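Local coordinates for fiber protein (Human adenovirus 14, PDB 3F0Y) that forms the trimeric knob at the tip of the viral fiber and probably engages cellular receptors such as CD46 during attachment to host cells, at residues H143-S147 against A184-Q188. Numbering follows the deposited sequence.
Sequences HYTAS and APEGQ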
ATOM      1  N   HIS A 143       6.497 -11.617  -2.223  1.00 17.73           N
ATOM      2  CA  HIS A 143       6.501 -12.956  -2.788  1.00 18.11           C
ATOM      3  C   HIS A 143       7.750 -13.222  -3.600  1.00 18.38           C
ATOM      4  O   HIS A 143       8.292 -12.324  -4.245  1.00 18.46           O
ATOM      5  CB  HIS A 143       5.268 -13.171  -3.663  1.00 18.25           C
ATOM      6  CG  HIS A 143       3.998 -13.318  -2.887  1.00 18.54           C
ATOM      7  ND1 HIS A 143       3.290 -12.239  -2.405  1.00 19.08           N
ATOM      8  CD2 HIS A 143       3.307 -14.420  -2.510  1.00 19.05           C
ATOM      9  CE1 HIS A 143       2.219 -12.668  -1.764  1.00 19.10           C
ATOM     10  NE2 HIS A 143       2.206 -13.988  -1.811  1.00 19.47           N
ATOM     11  N   TYR A 144       8.199 -14.471  -3.546  1.00 18.67           N
ATOM     12  CA  TYR A 144       9.211 -14.978  -4.452  1.00 18.88           C
ATOM     13  C   TYR A 144       8.499 -15.773  -5.542  1.00 19.04           C
ATOM     14  O   TYR A 144       7.718 -16.677  -5.244  1.00 19.06           O
ATOM     15  CB  TYR A 144      10.207 -15.867  -3.704  1.00 18.84           C
ATOM     16  CG  TYR A 144      11.060 -16.713  -4.618  1.00 18.80           C
ATOM     17  CD1 TYR A 144      12.128 -16.157  -5.313  1.00 18.63           C
ATOM     18  CD2 TYR A 144      10.792 -18.066  -4.799  1.00 18.85           C
ATOM     19  CE1 TYR A 144      12.908 -16.922  -6.158  1.00 18.83           C
ATOM     20  CE2 TYR A 144      11.571 -18.843  -5.642  1.00 18.56           C
ATOM     21  CZ  TYR A 144      12.627 -18.263  -6.321  1.00 18.84           C
ATOM     22  OH  TYR A 144      13.407 -19.015  -7.164  1.00 19.39           O
ATOM     23  N   THR A 145       8.763 -15.425  -6.797  1.00 19.34           N
ATOM     24  CA  THR A 145       8.205 -16.147  -7.934  1.00 19.69           C
ATOM     25  C   THR A 145       9.087 -17.359  -8.224  1.00 19.98           C
ATOM     26  O   THR A 145      10.252 -17.212  -8.603  1.00 19.85           O
ATOM     27  CB  THR A 145       8.111 -15.248  -9.184  1.00 19.68           C
ATOM     28  OG1 THR A 145       7.377 -14.058  -8.861  1.00 20.09           O
ATOM     29  CG2 THR A 145       7.411 -15.978 -10.322  1.00 19.21           C
ATOM     30  N   ALA A 146       8.525 -18.549  -8.031  1.00 20.47           N
ATOM     31  CA  ALA A 146       9.277 -19.795  -8.150  1.00 20.98           C
ATOM     32  C   ALA A 146       9.425 -20.233  -9.601  1.00 21.45           C
ATOM     33  O   ALA A 146       8.743 -19.721 -10.489  1.00 21.44           O
ATOM     34  CB  ALA A 146       8.610 -20.893  -7.334  1.00 20.96           C
ATOM     35  N   SER A 147      10.313 -21.200  -9.821  1.00 22.04           N
ATOM     36  CA  SER A 147      10.584 -21.739 -11.155  1.00 22.46           C
ATOM     37  C   SER A 147       9.343 -22.348 -11.813  1.00 22.97           C
ATOM     38  O   SER A 147       9.258 -22.395 -13.041  1.00 23.27           O
ATOM     39  CB  SER A 147      11.705 -22.784 -11.089  1.00 22.43           C
ATOM     40  OG  SER A 147      11.396 -23.811 -10.162  1.00 22.47           O
ATOM     41  N   ALA A 184      10.613 -25.753   0.766  1.00 24.24           N
ATOM     42  CA  ALA A 184      11.398 -24.603   0.317  1.00 24.19           C
ATOM     43  C   ALA A 184      10.873 -24.080  -1.025  1.00 24.12           C
ATOM     44  O   ALA A 184      10.264 -24.834  -1.784  1.00 24.20           O
ATOM     45  CB  ALA A 184      12.866 -24.978   0.196  1.00 24.13           C
ATOM     46  N   PRO A 185      11.091 -22.782  -1.311  1.00 24.08           N
ATOM     47  CA  PRO A 185      10.764 -22.199  -2.618  1.00 24.05           C
ATOM     48  C   PRO A 185      11.306 -22.999  -3.807  1.00 23.94           C
ATOM     49  O   PRO A 185      10.604 -23.171  -4.807  1.00 23.95           O
ATOM     50  CB  PRO A 185      11.440 -20.825  -2.575  1.00 24.07           C
ATOM     51  CG  PRO A 185      11.612 -20.502  -1.149  1.00 24.10           C
ATOM     52  CD  PRO A 185      11.626 -21.780  -0.371  1.00 24.13           C
ATOM     53  N   GLU A 186      12.544 -23.479  -3.691  1.00 23.81           N
ATOM     54  CA  GLU A 186      13.225 -24.166  -4.790  1.00 23.74           C
ATOM     55  C   GLU A 186      13.989 -25.394  -4.314  1.00 23.68           C
ATOM     56  O   GLU A 186      14.202 -25.588  -3.117  1.00 23.40           O
ATOM     57  CB  GLU A 186      14.221 -23.218  -5.469  1.00 23.75           C
ATOM     58  CG  GLU A 186      13.617 -21.956  -6.073  1.00 23.56           C
ATOM     59  CD  GLU A 186      12.816 -22.208  -7.339  1.00 23.29           C
ATOM     60  OE1 GLU A 186      12.748 -23.364  -7.809  1.00 23.37           O
ATOM     61  OE2 GLU A 186      12.253 -21.234  -7.876  1.00 22.88           O
ATOM     62  N   GLY A 187      14.392 -26.222  -5.274  1.00 23.73           N
ATOM     63  CA  GLY A 187      15.357 -27.289  -5.034  1.00 23.72           C
ATOM     64  C   GLY A 187      16.730 -26.820  -5.474  1.00 23.73           C
ATOM     65  O   GLY A 187      16.856 -25.783  -6.137  1.00 23.69           O
ATOM     66  N   GLN A 188      17.761 -27.578  -5.111  1.00 23.67           N
ATOM     67  CA  GLN A 188      19.136 -27.243  -5.483  1.00 23.65           C
ATOM     68  C   GLN A 188      19.295 -27.054  -6.992  1.00 23.58           C
ATOM     69  O   GLN A 188      20.035 -26.174  -7.437  1.00 23.73           O
ATOM     70  CB  GLN A 188      20.103 -28.325  -4.994  1.00 23.65           C
ATOM     71  CG  GLN A 188      20.353 -28.297  -3.496  1.00 23.83           C
ATOM     72  CD  GLN A 188      21.203 -29.460  -3.017  1.00 23.87           C
ATOM     73  OE1 GLN A 188      22.187 -29.270  -2.303  1.00 24.52           O
ATOM     74  NE2 GLN A 188      20.827 -30.672  -3.409  1.00 23.92           N
TER
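The carboxylate of Glu186 accepts three hydrogen bonds from the end of strand 137-145 and the turn that follows it. Two come from Ser147, whose backbone N gives to Glu186 OE2 at 2.7 Å. Its OG gives to Glu186 OE1 at 2.8 Å; both bonds use syn lone pairs, so one small residue grips both oxygens. Serine suits this place because its hydroxyl, at chi1 55°, stays close enough to its own amide for the pair to span a carboxylate. The third donor, Tyr144 OH, meets Glu186 OE2 at 2.6 Å from the anti side, somewhat out of the carboxylate plane. Its ring stands nearly perpendicular to that plane (88°) and presents its edge to the acid. A bend at chi2 turns the carboxylate toward Ser147 and the Tyr144 hydroxyl. Beside it, Pro185 CB packs obliquely on the Tyr144 ring, 3.6 Å from CD2, giving this buried phenol an apolar neighbour, and the small Ala146 has its CB 3.7 Å from Glu186 OE2.

Farther out, Ser190 OG also bonds OE1, and Lys134 of a neighbouring subunit bonds Tyr144 OH and makes a long, weak ion pair with Glu186, its charge probably favouring the ionised acid. The contact thus ties the loop between strands 171-180 and 199-204 to a strand outermost within the subunit in a four-stranded antiparallel sheet, beside a subunit interface of the trimeric adenovirus fiber knob, a beta-sandwich fold.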